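Local coordinates for SnoaL-like domain-containing protein (Methylibium petroleiphilum PM1, PDB 3G16) that is of unknown function but adopts the cystatin-like, SnoaL-like fold of the NTF2 clan, whose cone-shaped interior commonly forms a pocket for small molecules, at residues A[22-27]-A[71-76]; A[33-38]-A[115-120]; A[41-46]-A[122-127]; A[85-90]-A[108-113]. All coordinates share one frame; numbering follows the deposited sequence.

Overall arrangement
All four contacts belong to one curved mixed sheet and the helices packed on it. Interactions 2 and 3 share strand 116-124 and lie on opposite sides of the chain's centre, their centres about 20 Å apart. Interaction 4 is nested inside the loops that both close. It adjoins interaction 2, about 9 Å between centres, where Leu116 O and Asp111 N probably hydrogen-bond at 2.8 Å. Interaction 1 joins helix 9-24 to strand 71-81, the neighbour of strand 86-95 of interaction 4. Trp73 of interaction 1 and Tyr124 of interaction 3 each have an unidentified ligand, probably from the crystallisation liquor, about 3 Å from the side chain, so both may line one pocket. Interactions 1, 3 and 4 reach the second subunit.

Interaction 1 (A[22-27]-A[71-76]); sequences GCNEAD and SYWTID
The contact lies at what is probably the pocket of the SnoaL-like fold, where an unidentified molecule is bound and the last turn of helix 9-24 meets the start of strand 71-81. Asn24 reads the strand backbone with its whole amide. Trp73 N donates to Asn24 OD1 at 2.8 Å, and Asn24 ND2 donates to Trp73 O at 2.9 Å. Both bonds are nearly straight, and each lies in the acceptor's carbonyl plane on a lone pair. Two bonds to one residue hold the amide flat and fix which end is oxygen.

The amide also stacks on Tyr72, with planes 13° apart and Asn24 ND2 3.5 Å from Tyr72 CE1. Tyr72 CG lies anti to the backbone N (chi1 -165°), which brings the ring under the amide. An alanine here would take away this platform and would probably leave one face of the Asn24 amide without its stacking partner.

In this fold the helix packs against the concave side of the sheet. Trp73 points toward it, and Asn24 OD1 meets the indole edge in plane. Cys23 CB touches Trp73 CE3 at 3.6 Å. Cys23 SG stands above the six-membered ring of Trp73, 4.9 Å from its centroid, a distant sulfur-aromatic contact. Trp62 meets the indole edge-to-face, and Trp73 NE1 hydrogen-bonds the unidentified ligand. Arg153 of the second subunit hydrogen-bonds Asn24 O and Ser71 O.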
loop_
_atom_site.group_PDB
_atom_site.type_symbol
_atom_site.label_atom_id
_atom_site.label_comp_id
_atom_site.label_asym_id
_atom_site.label_seq_id
_atom_site.Cartn_x
_atom_site.Cartn_y
_atom_site.Cartn_z
ATOM N N GLY A 22 -15.524 -11.665 -6.869
ATOM C CA GLY A 22 -15.873 -11.379 -8.249
ATOM C C GLY A 22 -14.676 -11.401 -9.179
ATOM O O GLY A 22 -14.766 -11.858 -10.318
ATOM N N CYS A 23 -13.562 -10.865 -8.699
ATOM C CA CYS A 23 -12.318 -10.946 -9.468
ATOM C C CYS A 23 -11.961 -12.402 -9.764
ATOM O O CYS A 23 -11.769 -12.786 -10.907
ATOM C CB CYS A 23 -11.144 -10.321 -8.698
ATOM S SG CYS A 23 -11.233 -8.499 -8.552
ATOM N N ASN A 24 -11.903 -13.238 -8.719
ATOM C CA ASN A 24 -11.519 -14.638 -8.945
ATOM C C ASN A 24 -12.505 -15.399 -9.803
ATOM O O ASN A 24 -12.129 -16.294 -10.550
ATOM C CB ASN A 24 -11.226 -15.359 -7.626
ATOM C CG ASN A 24 -9.966 -14.853 -6.996
ATOM O OD1 ASN A 24 -9.090 -14.365 -7.724
ATOM N ND2 ASN A 24 -9.835 -14.951 -5.681
ATOM N N GLU A 25 -13.779 -15.010 -9.706
ATOM C CA GLU A 25 -14.865 -15.652 -10.447
ATOM C C GLU A 25 -15.025 -15.086 -11.854
ATOM O O GLU A 25 -15.907 -15.566 -12.608
ATOM C CB GLU A 25 -16.187 -15.521 -9.659
ATOM C CG GLU A 25 -16.232 -16.338 -8.378
ATOM C CD GLU A 25 -17.348 -16.000 -7.402
ATOM O OE1 GLU A 25 -17.957 -14.934 -7.545
ATOM O OE2 GLU A 25 -17.530 -16.794 -6.453
ATOM N N ALA A 26 -14.230 -14.087 -12.212
ATOM C CA ALA A 26 -14.381 -13.468 -13.521
ATOM C C ALA A 26 -15.839 -13.050 -13.764
ATOM O O ALA A 26 -16.393 -13.231 -14.838
ATOM C CB ALA A 26 -13.839 -14.386 -14.618
ATOM N N ASP A 27 -16.475 -12.506 -12.736
ATOM C CA ASP A 27 -17.902 -12.134 -12.763
ATOM C C ASP A 27 -17.985 -10.638 -12.822
ATOM O O ASP A 27 -17.885 -9.959 -11.792
ATOM C CB ASP A 27 -18.590 -12.749 -11.550
ATOM C CG ASP A 27 -20.084 -12.504 -11.489
ATOM O OD1 ASP A 27 -20.565 -11.573 -12.167
ATOM O OD2 ASP A 27 -20.752 -13.207 -10.698
ATOM N N SER A 71 -5.239 -15.463 -13.465
ATOM C CA SER A 71 -5.104 -14.653 -12.281
ATOM C C SER A 71 -5.986 -15.156 -11.140
ATOM O O SER A 71 -7.121 -15.529 -11.335
ATOM C CB SER A 71 -5.500 -13.247 -12.583
ATOM O OG SER A 71 -4.621 -12.688 -13.548
ATOM N N TYR A 72 -5.390 -15.200 -9.962
ATOM C CA TYR A 72 -6.125 -15.537 -8.738
ATOM C C TYR A 72 -5.552 -14.646 -7.670
ATOM O O TYR A 72 -4.336 -14.587 -7.473
ATOM C CB TYR A 72 -5.923 -16.991 -8.370
ATOM C CG TYR A 72 -6.925 -17.493 -7.333
ATOM C CD1 TYR A 72 -6.740 -17.227 -5.976
ATOM C CD2 TYR A 72 -8.059 -18.168 -7.714
ATOM C CE1 TYR A 72 -7.678 -17.658 -5.041
ATOM C CE2 TYR A 72 -8.993 -18.651 -6.767
ATOM C CZ TYR A 72 -8.781 -18.367 -5.435
ATOM O OH TYR A 72 -9.698 -18.794 -4.461
ATOM N N TRP A 73 -6.414 -13.934 -6.964
ATOM C CA TRP A 73 -6.010 -12.989 -5.949
ATOM C C TRP A 73 -6.358 -13.472 -4.550
ATOM O O TRP A 73 -7.423 -14.035 -4.324
ATOM C CB TRP A 73 -6.748 -11.669 -6.187
ATOM C CG TRP A 73 -6.321 -10.920 -7.362
ATOM C CD1 TRP A 73 -5.362 -9.948 -7.371
ATOM C CD2 TRP A 73 -6.866 -10.956 -8.692
ATOM N NE1 TRP A 73 -5.225 -9.424 -8.631
ATOM C CE2 TRP A 73 -6.155 -10.005 -9.462
ATOM C CE3 TRP A 73 -7.852 -11.711 -9.318
ATOM C CZ2 TRP A 73 -6.461 -9.767 -10.810
ATOM C CZ3 TRP A 73 -8.141 -11.460 -10.652
ATOM C CH2 TRP A 73 -7.440 -10.497 -11.374
ATOM N N THR A 74 -5.517 -13.137 -3.600
ATOM C CA THR A 74 -5.773 -13.368 -2.200
ATOM C C THR A 74 -5.675 -12.068 -1.417
ATOM O O THR A 74 -4.848 -11.182 -1.733
ATOM C CB THR A 74 -4.831 -14.416 -1.592
ATOM O OG1 THR A 74 -3.473 -13.979 -1.670
ATOM C CG2 THR A 74 -4.978 -15.749 -2.315
ATOM N N ILE A 75 -6.509 -11.953 -0.377
ATOM C CA ILE A 75 -6.458 -10.856 0.576
ATOM C C ILE A 75 -5.583 -11.367 1.701
ATOM O O ILE A 75 -5.957 -12.320 2.393
ATOM C CB ILE A 75 -7.839 -10.481 1.108
ATOM C CG1 ILE A 75 -8.741 -9.943 -0.015
ATOM C CG2 ILE A 75 -7.711 -9.505 2.272
ATOM C CD1 ILE A 75 -10.195 -9.617 0.417
ATOM N N ASP A 76 -4.416 -10.770 1.861
ATOM C CA ASP A 76 -3.457 -11.200 2.865
ATOM C C ASP A 76 -3.522 -10.402 4.161
ATOM O O ASP A 76 -3.177 -10.906 5.235
ATOM C CB ASP A 76 -2.055 -11.130 2.277
ATOM C CG ASP A 76 -1.926 -11.923 0.991
ATOM O OD1 ASP A 76 -2.645 -12.941 0.820
ATOM O OD2 ASP A 76 -1.096 -11.552 0.167
#

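Interaction 2 (A[33-38]-A[115-120]); sequences ACFVPE and GLIREI
Cys34 O accepts the hydrogen bond of Ile117 N at 2.9 Å, with 169° at the hydrogen. The return bond runs from Val36 N to Ile117 O at 3.0 Å and is more bent, 154°. The two bonds flank Phe35 and form a parallel bridge between Phe35 and Ile117, where the short strand 35-36 joins strand 116-124 of the cystatin-like fold. The chain then turns a corner at Pro37 and Glu38. Phe35 CA also leans on Ile117 O at 3.3 Å as a CA-H...O contact, so this oxygen is approached by both an N-H and a C-H.

Phe35 and Ile117 leave the sheet on the same face. Phe35 CG lies anti to its carbonyl carbon (chi1 -67°), and the ring slants across Ile117, with Phe35 CE1 3.6 Å from Ile117 CG2. Ile120 CD1 comes to the ring edge, in plane, 3.8 Å from Phe35 CE1. Tyr19 of helix 9-24 meets the ring edge-to-face. An alanine in place of Phe35 would probably open a gap between Ile117, Ile120 and Tyr19.

Leu116 points toward segment 33-38 and lies against its backbone. CD2 approaches Ala33 O and CB approaches Cys34 O. Beyond the bridge, the guanidinium of Arg118 leads away to a salt bridge with Glu109. Arg118 and Glu119 both face Glu109 in a classic beta bulge. Val36 CG2 packs 3.8 Å from Arg118 CA and 4.0 Å from Arg118 CB.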
loop_
_atom_site.group_PDB
_atom_site.type_symbol
_atom_site.label_atom_id
_atom_site.label_comp_id
_atom_site.label_asym_id
_atom_site.label_seq_id
_atom_site.Cartn_x
_atom_site.Cartn_y
_atom_site.Cartn_z
ATOM N N ALA A 33 -20.940 -4.195 -9.152
ATOM C CA ALA A 33 -21.840 -3.861 -8.043
ATOM C C ALA A 33 -21.111 -3.407 -6.780
ATOM O O ALA A 33 -21.731 -2.900 -5.844
ATOM C CB ALA A 33 -22.732 -5.045 -7.731
ATOM N N CYS A 34 -19.784 -3.590 -6.752
ATOM C CA CYS A 34 -19.016 -3.169 -5.599
ATOM C C CYS A 34 -18.482 -1.748 -5.670
ATOM O O CYS A 34 -17.849 -1.276 -4.727
ATOM C CB CYS A 34 -17.791 -4.075 -5.462
ATOM S SG CYS A 34 -18.247 -5.804 -5.081
ATOM N N PHE A 35 -18.692 -1.113 -6.825
ATOM C CA PHE A 35 -18.187 0.226 -7.090
ATOM C C PHE A 35 -19.235 1.241 -7.459
ATOM O O PHE A 35 -20.256 0.883 -8.050
ATOM C CB PHE A 35 -17.295 0.175 -8.346
ATOM C CG PHE A 35 -16.020 -0.611 -8.185
ATOM C CD1 PHE A 35 -14.896 -0.033 -7.609
ATOM C CD2 PHE A 35 -15.925 -1.925 -8.600
ATOM C CE1 PHE A 35 -13.724 -0.740 -7.455
ATOM C CE2 PHE A 35 -14.751 -2.649 -8.433
ATOM C CZ PHE A 35 -13.647 -2.052 -7.878
ATOM N N VAL A 36 -18.974 2.504 -7.187
ATOM C CA VAL A 36 -19.731 3.561 -7.855
ATOM C C VAL A 36 -19.355 3.445 -9.359
ATOM O O VAL A 36 -18.223 3.083 -9.699
ATOM C CB VAL A 36 -19.469 4.975 -7.325
ATOM C CG1 VAL A 36 -19.787 5.028 -5.807
ATOM C CG2 VAL A 36 -18.049 5.396 -7.545
ATOM N N PRO A 37 -20.268 3.776 -10.271
ATOM C CA PRO A 37 -19.971 3.592 -11.712
ATOM C C PRO A 37 -18.715 4.267 -12.205
ATOM O O PRO A 37 -18.021 3.707 -13.083
ATOM C CB PRO A 37 -21.223 4.146 -12.400
ATOM C CG PRO A 37 -22.289 4.098 -11.354
ATOM C CD PRO A 37 -21.654 4.208 -10.013
ATOM N N GLU A 38 -18.411 5.426 -11.668
ATOM C CA GLU A 38 -17.270 6.202 -12.096
ATOM C C GLU A 38 -15.965 5.871 -11.366
ATOM O O GLU A 38 -14.974 6.607 -11.525
ATOM C CB GLU A 38 -17.605 7.700 -11.947
ATOM C CG GLU A 38 -17.702 8.269 -10.509
ATOM C CD GLU A 38 -19.038 8.043 -9.730
ATOM O OE1 GLU A 38 -19.914 7.282 -10.152
ATOM O OE2 GLU A 38 -19.175 8.687 -8.654
ATOM N N GLY A 115 -21.898 3.433 0.037
ATOM C CA GLY A 115 -21.298 2.295 0.690
ATOM C C GLY A 115 -20.485 1.446 -0.263
ATOM O O GLY A 115 -20.047 0.344 0.091
ATOM N N LEU A 116 -20.163 2.006 -1.434
ATOM C CA LEU A 116 -19.405 1.293 -2.457
ATOM C C LEU A 116 -18.040 1.936 -2.676
ATOM O O LEU A 116 -17.779 3.025 -2.233
ATOM C CB LEU A 116 -20.188 1.267 -3.759
ATOM C CG LEU A 116 -21.586 0.683 -3.544
ATOM C CD1 LEU A 116 -22.265 0.665 -5.057
ATOM C CD2 LEU A 116 -21.616 -0.797 -3.035
ATOM N N ILE A 117 -17.145 1.212 -3.348
ATOM C CA ILE A 117 -15.779 1.677 -3.581
ATOM C C ILE A 117 -15.779 2.756 -4.646
ATOM O O ILE A 117 -16.391 2.580 -5.709
ATOM C CB ILE A 117 -14.885 0.515 -4.003
ATOM C CG1 ILE A 117 -14.783 -0.515 -2.867
ATOM C CG2 ILE A 117 -13.501 1.035 -4.351
ATOM C CD1 ILE A 117 -14.174 -1.854 -3.280
ATOM N N ARG A 118 -15.067 3.843 -4.387
ATOM C CA ARG A 118 -14.936 4.933 -5.382
ATOM C C ARG A 118 -13.556 5.013 -6.005
ATOM O O ARG A 118 -13.416 5.562 -7.072
ATOM C CB ARG A 118 -15.342 6.296 -4.788
ATOM C CG ARG A 118 -14.383 6.863 -3.830
ATOM C CD ARG A 118 -14.856 8.217 -3.330
ATOM N NE ARG A 118 -13.865 8.846 -2.499
ATOM C CZ ARG A 118 -14.110 9.903 -1.756
ATOM N NH1 ARG A 118 -15.331 10.448 -1.717
ATOM N NH2 ARG A 118 -13.142 10.426 -1.036
ATOM N N GLU A 119 -12.548 4.466 -5.352
ATOM C CA GLU A 119 -11.188 4.554 -5.873
ATOM C C GLU A 119 -10.314 3.509 -5.239
ATOM O O GLU A 119 -10.450 3.225 -4.050
ATOM C CB GLU A 119 -10.617 5.932 -5.542
ATOM C CG GLU A 119 -9.246 6.212 -6.130
ATOM C CD GLU A 119 -8.819 7.643 -5.922
ATOM O OE1 GLU A 119 -9.435 8.540 -6.556
ATOM O OE2 GLU A 119 -7.927 7.889 -5.102
ATOM N N ILE A 120 -9.377 2.978 -6.034
ATOM C CA ILE A 120 -8.346 2.044 -5.544
ATOM C C ILE A 120 -7.007 2.536 -6.085
ATOM O O ILE A 120 -6.922 2.899 -7.278
ATOM C CB ILE A 120 -8.588 0.573 -5.939
ATOM C CG1 ILE A 120 -9.973 0.114 -5.464
ATOM C CG2 ILE A 120 -7.450 -0.307 -5.408
ATOM C CD1 ILE A 120 -10.322 -1.305 -5.875
#

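Interaction 3 (A[41-46]-A[122-127]); sequences HYFPAG and AFYASP
Pro44 lies over one face of the Tyr124 ring. Pro44 CG is 3.9 Å from the Tyr124 ring centroid and 14° off the normal, a CH-pi contact. Pro44 CD sits 3.2 Å from Ala122 O, a buried carbonyl oxygen with no hydrogen-bond partner. Tyr124 CG lies anti to the carbonyl carbon (chi1 -64°), which places the ring face under Pro44. The hydroxyl end then reaches Phe43, with Tyr124 OH 4.0 Å from Phe43 CD1.

Ala122 CB lies near Phe43 CD1 and meets the edge of the His41 imidazole, in plane, 3.8 Å from His41 CE1. The imidazole also has Phe43 CZ over one face.

Tyr42 O holds this group in place with two bonds. Ala122 N donates to it at 2.9 Å, and His41 ND1 donates to it at 3.1 Å. The two donors come from opposite faces of the carbonyl plane, and neither uses a lone-pair direction. The His41 bond lies in the imidazole plane, so it fixes the rotation of the ring. The rings of Phe52 and Tyr48 meet Phe43 edge-to-face.

Tyr124 OH hydrogen-bonds the unidentified ligand, so this contact lines part of its site. Pro44 and Tyr124 also pack on Ser126 of the second subunit. Within the sheet, strand 39-42 runs parallel to strand 116-124 and lies between it and the short strand 52-53, while strand 100-111 flanks 116-124 on the other side.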
loop_
_atom_site.group_PDB
_atom_site.type_symbol
_atom_site.label_atom_id
_atom_site.label_comp_id
_atom_site.label_asym_id
_atom_site.label_seq_id
_atom_site.Cartn_x
_atom_site.Cartn_y
_atom_site.Cartn_z
ATOM N N HIS A 41 -9.425 2.874 -10.818
ATOM C CA HIS A 41 -8.324 2.084 -10.226
ATOM C C HIS A 41 -7.016 2.616 -10.808
ATOM O O HIS A 41 -6.865 2.747 -12.046
ATOM C CB HIS A 41 -8.441 0.626 -10.614
ATOM C CG HIS A 41 -7.746 -0.341 -9.697
ATOM N ND1 HIS A 41 -6.438 -0.200 -9.241
ATOM C CD2 HIS A 41 -8.175 -1.523 -9.218
ATOM C CE1 HIS A 41 -6.127 -1.262 -8.500
ATOM N NE2 HIS A 41 -7.167 -2.085 -8.464
ATOM N N TYR A 42 -6.084 2.980 -9.933
ATOM C CA TYR A 42 -4.759 3.459 -10.314
ATOM C C TYR A 42 -3.742 2.388 -9.995
ATOM O O TYR A 42 -3.900 1.586 -9.049
ATOM C CB TYR A 42 -4.435 4.732 -9.551
ATOM C CG TYR A 42 -5.373 5.875 -9.826
ATOM C CD1 TYR A 42 -5.157 6.706 -10.876
ATOM C CD2 TYR A 42 -6.495 6.117 -9.046
ATOM C CE1 TYR A 42 -6.014 7.752 -11.172
ATOM C CE2 TYR A 42 -7.360 7.165 -9.322
ATOM C CZ TYR A 42 -7.117 7.988 -10.382
ATOM O OH TYR A 42 -7.970 9.059 -10.665
ATOM N N PHE A 43 -2.631 2.474 -10.734
ATOM C CA PHE A 43 -1.521 1.520 -10.657
ATOM C C PHE A 43 -0.220 2.275 -10.803
ATOM O O PHE A 43 -0.221 3.401 -11.252
ATOM C CB PHE A 43 -1.607 0.486 -11.816
ATOM C CG PHE A 43 -2.891 -0.242 -11.858
ATOM C CD1 PHE A 43 -3.079 -1.358 -11.104
ATOM C CD2 PHE A 43 -3.920 0.198 -12.678
ATOM C CE1 PHE A 43 -4.267 -2.058 -11.131
ATOM C CE2 PHE A 43 -5.122 -0.491 -12.724
ATOM C CZ PHE A 43 -5.318 -1.609 -11.957
ATOM N N PRO A 44 0.886 1.600 -10.480
ATOM C CA PRO A 44 2.147 2.276 -10.788
ATOM C C PRO A 44 2.204 2.761 -12.230
ATOM O O PRO A 44 1.730 2.044 -13.143
ATOM C CB PRO A 44 3.176 1.180 -10.499
ATOM C CG PRO A 44 2.565 0.339 -9.484
ATOM C CD PRO A 44 1.082 0.303 -9.828
ATOM N N ALA A 45 2.822 3.906 -12.486
ATOM C CA ALA A 45 2.942 4.400 -13.870
ATOM C C ALA A 45 3.741 3.327 -14.636
ATOM O O ALA A 45 4.689 2.699 -14.103
ATOM C CB ALA A 45 3.620 5.757 -13.961
ATOM N N GLY A 46 3.286 3.056 -15.839
ATOM C CA GLY A 46 3.896 2.057 -16.696
ATOM C C GLY A 46 3.113 0.779 -16.734
ATOM O O GLY A 46 3.391 -0.086 -17.583
ATOM N N ALA A 122 -3.104 1.215 -6.233
ATOM C CA ALA A 122 -2.291 0.023 -5.963
ATOM C C ALA A 122 -0.795 0.247 -6.140
ATOM O O ALA A 122 -0.348 0.996 -7.016
ATOM C CB ALA A 122 -2.711 -1.134 -6.873
ATOM N N PHE A 123 -0.054 -0.432 -5.273
ATOM C CA PHE A 123 1.409 -0.352 -5.150
ATOM C C PHE A 123 1.936 -1.768 -5.142
ATOM O O PHE A 123 1.228 -2.688 -4.707
ATOM C CB PHE A 123 1.794 0.360 -3.867
ATOM C CG PHE A 123 1.164 1.725 -3.763
ATOM C CD1 PHE A 123 1.764 2.836 -4.294
ATOM C CD2 PHE A 123 -0.090 1.878 -3.212
ATOM C CE1 PHE A 123 1.163 4.101 -4.245
ATOM C CE2 PHE A 123 -0.713 3.132 -3.152
ATOM C CZ PHE A 123 -0.074 4.224 -3.660
ATOM N N TYR A 124 3.178 -1.946 -5.567
ATOM C CA TYR A 124 3.744 -3.274 -5.749
ATOM C C TYR A 124 4.968 -3.569 -4.942
ATOM O O TYR A 124 5.789 -2.681 -4.693
ATOM C CB TYR A 124 4.162 -3.470 -7.207
ATOM C CG TYR A 124 3.089 -3.452 -8.264
ATOM C CD1 TYR A 124 1.730 -3.617 -7.964
ATOM C CD2 TYR A 124 3.453 -3.363 -9.609
ATOM C CE1 TYR A 124 0.758 -3.665 -9.006
ATOM C CE2 TYR A 124 2.500 -3.410 -10.618
ATOM C CZ TYR A 124 1.180 -3.545 -10.301
ATOM O OH TYR A 124 0.234 -3.631 -11.290
ATOM N N ALA A 125 5.158 -4.859 -4.619
ATOM C CA ALA A 125 6.417 -5.323 -4.053
ATOM C C ALA A 125 7.396 -5.547 -5.199
ATOM O O ALA A 125 7.880 -6.666 -5.426
ATOM C CB ALA A 125 6.200 -6.638 -3.281
ATOM N N SER A 126 7.692 -4.474 -5.936
ATOM C CA SER A 126 8.585 -4.530 -7.068
ATOM C C SER A 126 9.681 -3.483 -6.850
ATOM O O SER A 126 9.396 -2.394 -6.354
ATOM C CB SER A 126 7.789 -4.301 -8.346
ATOM O OG SER A 126 8.628 -4.422 -9.481
ATOM N N PRO A 127 10.931 -3.801 -7.186
ATOM C CA PRO A 127 11.964 -2.811 -6.940
ATOM C C PRO A 127 11.781 -1.533 -7.753
ATOM O O PRO A 127 11.131 -1.522 -8.800
ATOM C CB PRO A 127 13.251 -3.564 -7.331
ATOM C CG PRO A 127 12.876 -4.566 -8.234
ATOM C CD PRO A 127 11.470 -5.015 -7.795
#

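Interaction 4 (A[85-90]-A[108-113]); sequences AEAAIE and VEFDRA
Glu86 and Glu109 each set CG anti to the carbonyl carbon (chi1 -62° and -60°) and extend beyond it, so their chains run side by side and point the same way. Their carboxylates are nearly parallel, and Glu86 OE2 is 3.9 Å from Glu109 OE2. A water bridges them, donating to Glu86 OE2 at 2.9 Å and to Glu109 OE2 at 2.6 Å. The two like charges probably repel. Arg118 and Arg121 form salt bridges with Glu109 and are likely to offset this.

The two glutamates are a non-hydrogen-bonded pair of the antiparallel hairpin 86-95/100-111. The next pair, Ala87 with Val108, is hydrogen-bonded. Ala87 N donates to Val108 O at 2.9 Å, and Val108 N donates to Ala87 O at 2.8 Å. Phe110 N adds a bond to Ala85 O. Another water lies within hydrogen-bonding distance of Ala85 O and Phe110 O and links the two segments near the end of the pairing. Ala85 and Glu86 both face Asp81 in a G1 beta bulge.

Ala85 CB sits over the centre of the Arg112 guanidinium face, 3.7 Å from Arg112 CZ. Arg112 NH1 bonds Pro5 O and NH2 bonds Glu83 O, which hold the group in place. On the Ala87 and Val108 face, Ile89 CD1 packs on Val108 CG2 at 3.8 Å.

Helix 9-24 lies across this apolar face, with Ile16 on Ala87 and Ile89 and Met12 on Phe110. In the sheet, strand 86-95 has strand 71-81 as its other neighbour, and strand 100-111 has strand 116-124.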
loop_
_atom_site.group_PDB
_atom_site.type_symbol
_atom_site.label_atom_id
_atom_site.label_comp_id
_atom_site.label_asym_id
_atom_site.label_seq_id
_atom_site.Cartn_x
_atom_site.Cartn_y
_atom_site.Cartn_z
ATOM N N ALA A 85 -13.633 6.124 6.375
ATOM C CA ALA A 85 -14.303 5.341 5.343
ATOM C C ALA A 85 -13.299 4.944 4.258
ATOM O O ALA A 85 -13.530 5.097 3.050
ATOM C CB ALA A 85 -15.566 6.083 4.759
ATOM N N GLU A 86 -12.164 4.432 4.720
ATOM C CA GLU A 86 -11.113 3.977 3.836
ATOM C C GLU A 86 -10.603 2.651 4.341
ATOM O O GLU A 86 -10.787 2.307 5.540
ATOM C CB GLU A 86 -9.942 4.968 3.762
ATOM C CG GLU A 86 -10.338 6.346 3.216
ATOM C CD GLU A 86 -9.166 7.315 2.963
ATOM O OE1 GLU A 86 -8.022 7.005 3.357
ATOM O OE2 GLU A 86 -9.392 8.374 2.347
ATOM N N ALA A 87 -10.001 1.881 3.443
ATOM C CA ALA A 87 -9.372 0.620 3.777
ATOM C C ALA A 87 -8.047 0.490 3.046
ATOM O O ALA A 87 -7.745 1.218 2.117
ATOM C CB ALA A 87 -10.267 -0.569 3.438
ATOM N N ALA A 88 -7.251 -0.460 3.500
ATOM C CA ALA A 88 -6.024 -0.819 2.810
ATOM C C ALA A 88 -5.986 -2.344 2.802
ATOM O O ALA A 88 -6.375 -3.012 3.751
ATOM C CB ALA A 88 -4.750 -0.236 3.464
ATOM N N ILE A 89 -5.492 -2.894 1.707
ATOM C CA ILE A 89 -5.454 -4.332 1.487
ATOM C C ILE A 89 -4.046 -4.736 1.060
ATOM O O ILE A 89 -3.499 -4.127 0.101
ATOM C CB ILE A 89 -6.418 -4.763 0.347
ATOM C CG1 ILE A 89 -7.842 -4.183 0.559
ATOM C CG2 ILE A 89 -6.422 -6.284 0.176
ATOM C CD1 ILE A 89 -8.777 -4.405 -0.651
ATOM N N GLU A 90 -3.444 -5.725 1.714
ATOM C CA GLU A 90 -2.200 -6.350 1.243
ATOM C C GLU A 90 -2.679 -7.568 0.494
ATOM O O GLU A 90 -3.516 -8.309 1.019
ATOM C CB GLU A 90 -1.277 -6.767 2.375
ATOM C CG GLU A 90 0.085 -7.249 1.958
ATOM C CD GLU A 90 0.897 -7.766 3.130
ATOM O OE1 GLU A 90 0.272 -8.276 4.103
ATOM O OE2 GLU A 90 2.132 -7.676 3.081
ATOM N N VAL A 108 -7.995 1.893 -0.549
ATOM C CA VAL A 108 -9.351 1.846 -1.069
ATOM C C VAL A 108 -10.159 2.933 -0.428
ATOM O O VAL A 108 -10.231 2.999 0.823
ATOM C CB VAL A 108 -9.978 0.467 -0.754
ATOM C CG1 VAL A 108 -11.412 0.361 -1.260
ATOM C CG2 VAL A 108 -9.147 -0.678 -1.329
ATOM N N GLU A 109 -10.763 3.814 -1.224
ATOM C CA GLU A 109 -11.676 4.813 -0.715
ATOM C C GLU A 109 -13.102 4.393 -0.976
ATOM O O GLU A 109 -13.436 3.982 -2.070
ATOM C CB GLU A 109 -11.476 6.167 -1.384
ATOM C CG GLU A 109 -10.097 6.773 -1.214
ATOM C CD GLU A 109 -10.000 8.184 -1.720
ATOM O OE1 GLU A 109 -10.935 8.688 -2.354
ATOM O OE2 GLU A 109 -8.896 8.754 -1.498
ATOM N N PHE A 110 -13.958 4.550 0.047
ATOM C CA PHE A 110 -15.381 4.368 -0.110
ATOM C C PHE A 110 -16.096 5.677 -0.337
ATOM O O PHE A 110 -15.712 6.726 0.171
ATOM C CB PHE A 110 -15.965 3.672 1.123
ATOM C CG PHE A 110 -15.706 2.198 1.125
ATOM C CD1 PHE A 110 -14.462 1.702 1.547
ATOM C CD2 PHE A 110 -16.638 1.303 0.677
ATOM C CE1 PHE A 110 -14.219 0.351 1.519
ATOM C CE2 PHE A 110 -16.382 -0.054 0.668
ATOM C CZ PHE A 110 -15.181 -0.518 1.076
ATOM N N ASP A 111 -17.144 5.570 -1.133
ATOM C CA ASP A 111 -18.176 6.612 -1.254
ATOM C C ASP A 111 -19.142 6.357 -0.082
ATOM O O ASP A 111 -19.896 5.395 -0.096
ATOM C CB ASP A 111 -18.909 6.480 -2.577
ATOM C CG ASP A 111 -20.086 7.390 -2.696
ATOM O OD1 ASP A 111 -19.965 8.599 -2.409
ATOM O OD2 ASP A 111 -21.158 6.924 -3.051
ATOM N N ARG A 112 -19.125 7.245 0.893
ATOM C CA ARG A 112 -19.990 7.097 2.079
ATOM C C ARG A 112 -21.475 7.139 1.732
ATOM O O ARG A 112 -22.265 6.483 2.407
ATOM C CB ARG A 112 -19.695 8.171 3.093
ATOM C CG ARG A 112 -18.289 8.156 3.685
ATOM C CD ARG A 112 -18.041 9.472 4.401
ATOM N NE ARG A 112 -16.738 9.613 5.043
ATOM C CZ ARG A 112 -16.475 9.289 6.297
ATOM N NH1 ARG A 112 -17.388 8.730 7.072
ATOM N NH2 ARG A 112 -15.262 9.524 6.817
ATOM N N ALA A 113 -21.826 7.872 0.673
ATOM C CA ALA A 113 -23.217 8.072 0.293
ATOM C C ALA A 113 -23.837 6.825 -0.308
ATOM O O ALA A 113 -25.072 6.743 -0.364
ATOM C CB ALA A 113 -23.325 9.258 -0.695
HETATM O O HOH W 1 -13.848 7.748 1.904
HETATM O O HOH W 2 -7.232 8.466 0.456
#